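Local coordinates for protein peptidase S15/CocE/NonD (Thaumarchaeota archaeon SCGC AB-539-E09, PDB 4PF1) that probably acts as a serine aminopeptidase of the S15 family, cleaving residues from the N-terminal end of peptides with an alpha/beta-hydrolase catalytic domain, at residues 178-184 with 285-290; 302-306 with 318-322. All blocks are in the same frame, centred on the assembly; numbering follows the deposited sequence.

Contact 1. Residues 178-184 with 285-290; sequences LKAVVPF and VPMLIV
F184 and V290 lie side by side where two neighbouring parallel strands of the alpha/beta-hydrolase sheet, 178-184 and 287-290, run together at 8°. The valine rests on one face of the phenyl ring, its CG2 4.2 Å from the centroid as a CH-pi contact. F184 CG, anti to the carbonyl carbon (chi1 -68°), stands beside the backbone N, which lays CD2 3.6 Å from V290 CB. V290 CG2 also meets V182 CG1 at 3.7 Å, so the valine fills the gap between two side chains of the other strand. An alanine in place of F184 would probably take away the ring face that V290 CG2 rests on and leave a gap beside F351 and M356 of helix 347-365, which touch the same side chain. Past P183 the side chains of V181 and M287 meet, CG2 to CG at 3.7 Å, and V285 CG1 fits between V181 and L178 CD2. Strand 154-160 flanks 178-184, with A157 against L178 and V181. Backbone bonds fix the pairing: V181 N to P286 O, L288 N to V181 O, and V290 N to P183 O at 3.1 Å, with an almost straight N-H...O angle of 176°.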
ATOM      1  N   LEU A 178      31.363  31.458 -18.178  1.00 18.74           N
ATOM      2  CA  LEU A 178      30.451  31.154 -17.066  1.00 17.41           C
ATOM      3  C   LEU A 178      29.618  32.405 -16.747  1.00 20.54           C
ATOM      4  O   LEU A 178      30.174  33.438 -16.349  1.00 20.48           O
ATOM      5  CB  LEU A 178      31.207  30.644 -15.821  1.00 17.09           C
ATOM      6  CG  LEU A 178      30.318  30.221 -14.636  1.00 20.46           C
ATOM      7  CD1 LEU A 178      29.693  28.849 -14.871  1.00 19.39           C
ATOM      8  CD2 LEU A 178      31.096  30.232 -13.344  1.00 23.32           C
ATOM      9  N   LYS A 179      28.288  32.313 -16.957  1.00 15.97           N
ATOM     10  CA  LYS A 179      27.368  33.442 -16.833  1.00 15.59           C
ATOM     11  C   LYS A 179      26.498  33.409 -15.574  1.00 20.12           C
ATOM     12  O   LYS A 179      25.975  34.454 -15.196  1.00 19.64           O
ATOM     13  CB  LYS A 179      26.464  33.541 -18.083  1.00 17.65           C
ATOM     14  CG  LYS A 179      27.223  33.652 -19.420  1.00 23.71           C
ATOM     15  CD  LYS A 179      28.110  34.914 -19.517  1.00 27.96           C
ATOM     16  CE  LYS A 179      29.027  34.861 -20.716  1.00 32.78           C
ATOM     17  NZ  LYS A 179      29.942  36.030 -20.767  1.00 38.24           N
ATOM     18  N   ALA A 180      26.306  32.224 -14.947  1.00 17.05           N
ATOM     19  CA  ALA A 180      25.475  32.074 -13.737  1.00 16.72           C
ATOM     20  C   ALA A 180      25.711  30.732 -13.051  1.00 20.07           C
ATOM     21  O   ALA A 180      26.172  29.789 -13.692  1.00 19.77           O
ATOM     22  CB  ALA A 180      23.996  32.210 -14.095  1.00 17.35           C
ATOM     23  N   VAL A 181      25.365  30.637 -11.750  1.00 16.62           N
ATOM     24  CA  VAL A 181      25.462  29.388 -10.978  1.00 15.99           C
ATOM     25  C   VAL A 181      24.199  29.183 -10.122  1.00 19.62           C
ATOM     26  O   VAL A 181      23.625  30.151  -9.617  1.00 19.48           O
ATOM     27  CB  VAL A 181      26.749  29.267 -10.104  1.00 19.74           C
ATOM     28  CG1 VAL A 181      27.985  28.984 -10.954  1.00 19.64           C
ATOM     29  CG2 VAL A 181      26.951  30.491  -9.218  1.00 19.90           C
ATOM     30  N   VAL A 182      23.768  27.915  -9.969  1.00 15.52           N
ATOM     31  CA  VAL A 182      22.622  27.552  -9.133  1.00 14.86           C
ATOM     32  C   VAL A 182      23.058  26.416  -8.162  1.00 18.38           C
ATOM     33  O   VAL A 182      22.786  25.235  -8.421  1.00 18.09           O
ATOM     34  CB  VAL A 182      21.340  27.184  -9.948  1.00 18.51           C
ATOM     35  CG1 VAL A 182      20.149  26.946  -9.020  1.00 18.05           C
ATOM     36  CG2 VAL A 182      20.998  28.261 -10.977  1.00 18.73           C
ATOM     37  N   PRO A 183      23.763  26.744  -7.051  1.00 14.28           N
ATOM     38  CA  PRO A 183      24.164  25.682  -6.117  1.00 13.37           C
ATOM     39  C   PRO A 183      23.015  25.272  -5.173  1.00 15.55           C
ATOM     40  O   PRO A 183      22.498  26.099  -4.416  1.00 14.84           O
ATOM     41  CB  PRO A 183      25.348  26.297  -5.364  1.00 15.31           C
ATOM     42  CG  PRO A 183      25.144  27.775  -5.449  1.00 20.09           C
ATOM     43  CD  PRO A 183      24.203  28.078  -6.584  1.00 15.91           C
ATOM     44  N   PHE A 184      22.585  23.999  -5.264  1.00 11.48           N
ATOM     45  CA  PHE A 184      21.543  23.420  -4.406  1.00 11.09           C
ATOM     46  C   PHE A 184      22.172  22.719  -3.220  1.00 16.28           C
ATOM     47  O   PHE A 184      23.195  22.053  -3.386  1.00 16.08           O
ATOM     48  CB  PHE A 184      20.690  22.392  -5.176  1.00 12.62           C
ATOM     49  CG  PHE A 184      19.787  22.886  -6.278  1.00 14.07           C
ATOM     50  CD1 PHE A 184      20.268  23.041  -7.575  1.00 17.00           C
ATOM     51  CD2 PHE A 184      18.423  23.039  -6.061  1.00 16.22           C
ATOM     52  CE1 PHE A 184      19.414  23.417  -8.616  1.00 17.94           C
ATOM     53  CE2 PHE A 184      17.570  23.427  -7.101  1.00 18.93           C
ATOM     54  CZ  PHE A 184      18.071  23.609  -8.372  1.00 17.03           C
ATOM     55  N   VAL A 285      30.106  36.248 -10.367  1.00 27.27           N
ATOM     56  CA  VAL A 285      29.145  35.362 -11.027  1.00 25.82           C
ATOM     57  C   VAL A 285      27.771  35.423 -10.321  1.00 27.16           C
ATOM     58  O   VAL A 285      27.708  35.225  -9.102  1.00 26.69           O
ATOM     59  CB  VAL A 285      29.689  33.900 -11.085  1.00 29.42           C
ATOM     60  CG1 VAL A 285      28.745  32.980 -11.858  1.00 28.59           C
ATOM     61  CG2 VAL A 285      31.095  33.856 -11.686  1.00 29.77           C
ATOM     62  N   PRO A 286      26.658  35.656 -11.074  1.00 21.68           N
ATOM     63  CA  PRO A 286      25.322  35.637 -10.443  1.00 21.11           C
ATOM     64  C   PRO A 286      25.033  34.273  -9.814  1.00 23.62           C
ATOM     65  O   PRO A 286      25.300  33.237 -10.428  1.00 21.77           O
ATOM     66  CB  PRO A 286      24.370  35.938 -11.608  1.00 23.00           C
ATOM     67  CG  PRO A 286      25.227  36.559 -12.658  1.00 27.81           C
ATOM     68  CD  PRO A 286      26.561  35.917 -12.521  1.00 23.32           C
ATOM     69  N   MET A 287      24.545  34.282  -8.569  1.00 20.91           N
ATOM     70  CA  MET A 287      24.318  33.075  -7.785  1.00 20.57           C
ATOM     71  C   MET A 287      22.884  32.976  -7.293  1.00 22.76           C
ATOM     72  O   MET A 287      22.344  33.934  -6.732  1.00 22.82           O
ATOM     73  CB  MET A 287      25.279  33.066  -6.583  1.00 23.48           C
ATOM     74  CG  MET A 287      25.568  31.688  -6.026  1.00 27.46           C
ATOM     75  SD  MET A 287      26.736  31.737  -4.634  1.00 32.78           S
ATOM     76  CE  MET A 287      28.190  32.450  -5.436  1.00 30.14           C
ATOM     77  N   LEU A 288      22.289  31.794  -7.464  1.00 17.39           N
ATOM     78  CA  LEU A 288      20.961  31.471  -6.963  1.00 16.46           C
ATOM     79  C   LEU A 288      21.115  30.333  -5.944  1.00 19.33           C
ATOM     80  O   LEU A 288      21.148  29.157  -6.319  1.00 18.28           O
ATOM     81  CB  LEU A 288      20.011  31.097  -8.127  1.00 16.32           C
ATOM     82  CG  LEU A 288      18.527  30.830  -7.782  1.00 20.31           C
ATOM     83  CD1 LEU A 288      17.836  32.084  -7.248  1.00 20.30           C
ATOM     84  CD2 LEU A 288      17.775  30.319  -8.999  1.00 21.35           C
ATOM     85  N   ILE A 289      21.305  30.696  -4.665  1.00 15.65           N
ATOM     86  CA  ILE A 289      21.506  29.722  -3.589  1.00 15.11           C
ATOM     87  C   ILE A 289      20.161  29.100  -3.217  1.00 18.19           C
ATOM     88  O   ILE A 289      19.234  29.811  -2.832  1.00 17.50           O
ATOM     89  CB  ILE A 289      22.226  30.343  -2.355  1.00 18.32           C
ATOM     90  CG1 ILE A 289      23.469  31.169  -2.782  1.00 18.96           C
ATOM     91  CG2 ILE A 289      22.601  29.247  -1.345  1.00 18.25           C
ATOM     92  CD1 ILE A 289      23.954  32.187  -1.746  1.00 26.10           C
ATOM     93  N   VAL A 290      20.057  27.773  -3.360  1.00 14.78           N
ATOM     94  CA  VAL A 290      18.822  27.036  -3.101  1.00 14.08           C
ATOM     95  C   VAL A 290      19.008  26.111  -1.902  1.00 17.72           C
ATOM     96  O   VAL A 290      19.750  25.126  -1.977  1.00 17.79           O
ATOM     97  CB  VAL A 290      18.343  26.252  -4.354  1.00 17.73           C
ATOM     98  CG1 VAL A 290      16.884  25.844  -4.218  1.00 17.33           C
ATOM     99  CG2 VAL A 290      18.559  27.055  -5.633  1.00 17.59           C
TER

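Contact 2. Residues 302-306 with 318-322; sequences SPKLY and LVHFV
Y306 and F321 meet with their ring planes only 17° apart but slid past each other, the centroids 5.4 Å apart, so the rings barely overlap. What touches is the root of each side chain against the other: Y306 CD1 comes to 3.5 Å from F321 CB, while Y306 CB sits off-centre against the phenyl ring, 4.2 Å from its centroid in a CH-pi contact. The two side chains cross at about a right angle, which carries their far ends apart. F321 CG stands anti to the backbone N (chi1 176°), sending the phenyl ring along the helix toward its earlier turn, where CZ reaches P303 CA at 3.7 Å and CE1 lies against the carbonyl carbon of S302. The ring thus spans one helical turn, the same turn that is closed by the backbone bond from Y306 N to S302 O. Helix 301-309 is the connection of a beta-alpha-beta unit between the parallel strands 287-292 and 319-324 of the alpha/beta-hydrolase sheet, and here it packs back on the second strand, segment 302-306 running at 151° to 319-322. V319, two residues before F321, adds its CG1 to the tyrosine side, 4.2 Å from Y306 CD1. The phenol end of Y306 leads away from the strand to D390, whose OD1 is hydrogen-bonded to the hydroxyl; V375 of the next strand and R374 also touch this side chain. S302 and V319 both reach I289 on strand 287-292.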
ATOM      1  N   SER A 302      23.698  26.446   2.818  1.00 14.14           N
ATOM      2  CA  SER A 302      23.002  27.458   2.016  1.00 14.37           C
ATOM      3  C   SER A 302      22.672  28.770   2.796  1.00 18.26           C
ATOM      4  O   SER A 302      23.043  29.838   2.302  1.00 17.65           O
ATOM      5  CB  SER A 302      21.751  26.871   1.377  1.00 17.70           C
ATOM      6  OG  SER A 302      22.090  25.740   0.589  1.00 23.09           O
ATOM      7  N   PRO A 303      22.049  28.748   4.014  1.00 14.71           N
ATOM      8  CA  PRO A 303      21.810  30.024   4.722  1.00 14.67           C
ATOM      9  C   PRO A 303      23.108  30.730   5.138  1.00 18.68           C
ATOM     10  O   PRO A 303      23.164  31.960   5.098  1.00 18.02           O
ATOM     11  CB  PRO A 303      20.975  29.616   5.935  1.00 16.05           C
ATOM     12  CG  PRO A 303      21.219  28.177   6.110  1.00 20.15           C
ATOM     13  CD  PRO A 303      21.509  27.600   4.774  1.00 15.55           C
ATOM     14  N   LYS A 304      24.164  29.957   5.498  1.00 15.61           N
ATOM     15  CA  LYS A 304      25.470  30.531   5.860  1.00 16.08           C
ATOM     16  C   LYS A 304      26.124  31.177   4.624  1.00 20.75           C
ATOM     17  O   LYS A 304      26.778  32.212   4.752  1.00 20.45           O
ATOM     18  CB  LYS A 304      26.397  29.467   6.489  1.00 18.22           C
ATOM     19  CG  LYS A 304      27.689  30.033   7.098  1.00 24.21           C
ATOM     20  CD  LYS A 304      27.500  30.520   8.538  1.00 32.23           C
ATOM     21  CE  LYS A 304      28.687  31.309   9.047  1.00 47.41           C
ATOM     22  NZ  LYS A 304      29.873  30.451   9.310  1.00 58.97           N
ATOM     23  N   LEU A 305      25.902  30.587   3.419  1.00 18.29           N
ATOM     24  CA  LEU A 305      26.405  31.131   2.152  1.00 18.77           C
ATOM     25  C   LEU A 305      25.801  32.496   1.879  1.00 23.79           C
ATOM     26  O   LEU A 305      26.541  33.435   1.604  1.00 24.33           O
ATOM     27  CB  LEU A 305      26.107  30.190   0.970  1.00 18.55           C
ATOM     28  CG  LEU A 305      27.116  29.092   0.684  1.00 23.38           C
ATOM     29  CD1 LEU A 305      26.641  28.224  -0.468  1.00 23.16           C
ATOM     30  CD2 LEU A 305      28.501  29.666   0.376  1.00 25.76           C
ATOM     31  N   TYR A 306      24.453  32.619   1.982  1.00 20.70           N
ATOM     32  CA  TYR A 306      23.774  33.900   1.783  1.00 21.02           C
ATOM     33  C   TYR A 306      24.268  34.937   2.801  1.00 25.02           C
ATOM     34  O   TYR A 306      24.541  36.068   2.421  1.00 24.54           O
ATOM     35  CB  TYR A 306      22.235  33.750   1.858  1.00 21.90           C
ATOM     36  CG  TYR A 306      21.504  35.079   1.942  1.00 24.30           C
ATOM     37  CD1 TYR A 306      21.338  35.880   0.814  1.00 26.26           C
ATOM     38  CD2 TYR A 306      21.042  35.566   3.160  1.00 25.50           C
ATOM     39  CE1 TYR A 306      20.691  37.111   0.891  1.00 26.43           C
ATOM     40  CE2 TYR A 306      20.415  36.808   3.253  1.00 26.82           C
ATOM     41  CZ  TYR A 306      20.247  37.580   2.116  1.00 34.45           C
ATOM     42  OH  TYR A 306      19.621  38.800   2.208  1.00 36.39           O
ATOM     43  N   LEU A 318      23.801  40.209  -7.695  1.00 28.65           N
ATOM     44  CA  LEU A 318      24.285  38.871  -8.043  1.00 27.48           C
ATOM     45  C   LEU A 318      23.755  37.741  -7.142  1.00 30.37           C
ATOM     46  O   LEU A 318      23.553  36.634  -7.640  1.00 30.11           O
ATOM     47  CB  LEU A 318      25.830  38.848  -8.024  1.00 27.51           C
ATOM     48  CG  LEU A 318      26.547  39.854  -8.945  1.00 32.32           C
ATOM     49  CD1 LEU A 318      27.939  40.160  -8.439  1.00 32.70           C
ATOM     50  CD2 LEU A 318      26.602  39.351 -10.383  1.00 34.24           C
ATOM     51  N   VAL A 319      23.573  37.989  -5.831  1.00 25.82           N
ATOM     52  CA  VAL A 319      23.183  36.922  -4.898  1.00 24.69           C
ATOM     53  C   VAL A 319      21.668  36.909  -4.603  1.00 26.57           C
ATOM     54  O   VAL A 319      21.083  37.933  -4.248  1.00 26.16           O
ATOM     55  CB  VAL A 319      24.016  36.975  -3.582  1.00 28.90           C
ATOM     56  CG1 VAL A 319      23.660  35.820  -2.650  1.00 28.29           C
ATOM     57  CG2 VAL A 319      25.508  36.967  -3.876  1.00 28.91           C
ATOM     58  N   HIS A 320      21.062  35.716  -4.730  1.00 21.88           N
ATOM     59  CA  HIS A 320      19.662  35.434  -4.409  1.00 21.03           C
ATOM     60  C   HIS A 320      19.594  34.173  -3.555  1.00 23.19           C
ATOM     61  O   HIS A 320      20.270  33.193  -3.865  1.00 22.35           O
ATOM     62  CB  HIS A 320      18.820  35.259  -5.682  1.00 21.83           C
ATOM     63  CG  HIS A 320      18.892  36.414  -6.628  1.00 26.15           C
ATOM     64  ND1 HIS A 320      18.000  37.466  -6.549  1.00 28.51           N
ATOM     65  CD2 HIS A 320      19.743  36.635  -7.655  1.00 28.26           C
ATOM     66  CE1 HIS A 320      18.335  38.293  -7.526  1.00 28.44           C
ATOM     67  NE2 HIS A 320      19.382  37.836  -8.215  1.00 28.70           N
ATOM     68  N   PHE A 321      18.789  34.194  -2.482  1.00 19.10           N
ATOM     69  CA  PHE A 321      18.635  33.038  -1.599  1.00 17.82           C
ATOM     70  C   PHE A 321      17.200  32.516  -1.636  1.00 20.06           C
ATOM     71  O   PHE A 321      16.256  33.272  -1.414  1.00 19.59           O
ATOM     72  CB  PHE A 321      19.060  33.393  -0.159  1.00 19.55           C
ATOM     73  CG  PHE A 321      18.878  32.324   0.898  1.00 20.79           C
ATOM     74  CD1 PHE A 321      19.288  31.014   0.667  1.00 23.98           C
ATOM     75  CD2 PHE A 321      18.375  32.645   2.154  1.00 23.25           C
ATOM     76  CE1 PHE A 321      19.133  30.032   1.650  1.00 24.70           C
ATOM     77  CE2 PHE A 321      18.229  31.665   3.139  1.00 25.87           C
ATOM     78  CZ  PHE A 321      18.608  30.365   2.881  1.00 23.76           C
ATOM     79  N   VAL A 322      17.048  31.219  -1.942  1.00 15.64           N
ATOM     80  CA  VAL A 322      15.755  30.537  -1.990  1.00 14.86           C
ATOM     81  C   VAL A 322      15.747  29.456  -0.910  1.00 16.90           C
ATOM     82  O   VAL A 322      16.641  28.611  -0.880  1.00 15.63           O
ATOM     83  CB  VAL A 322      15.427  29.957  -3.400  1.00 18.74           C
ATOM     84  CG1 VAL A 322      14.059  29.274  -3.410  1.00 18.44           C
ATOM     85  CG2 VAL A 322      15.490  31.038  -4.474  1.00 18.85           C
TER

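How the contacts relate
Both contacts are buried and involve the same alpha/beta-hydrolase sheet, their centres about 9 Å apart, and strand 287-292 is the element that ties them together. Contact 1 is made within the sheet, with backbone hydrogen bonds and side chains along neighbouring strands; contact 2 lies between the sheet and a covering helix, has no hydrogen bond across it and relies on aromatic and apolar packing. Strand 319-324 adjoins 287-292, with probable hydrogen bonds from M287 N to L318 O and from V322 N to I289 O, while L288 CD1 packs on H320 CB. F184 and S302 both lie near a possible Ser-His-Asp triad, S161, D295 and H328, without touching it.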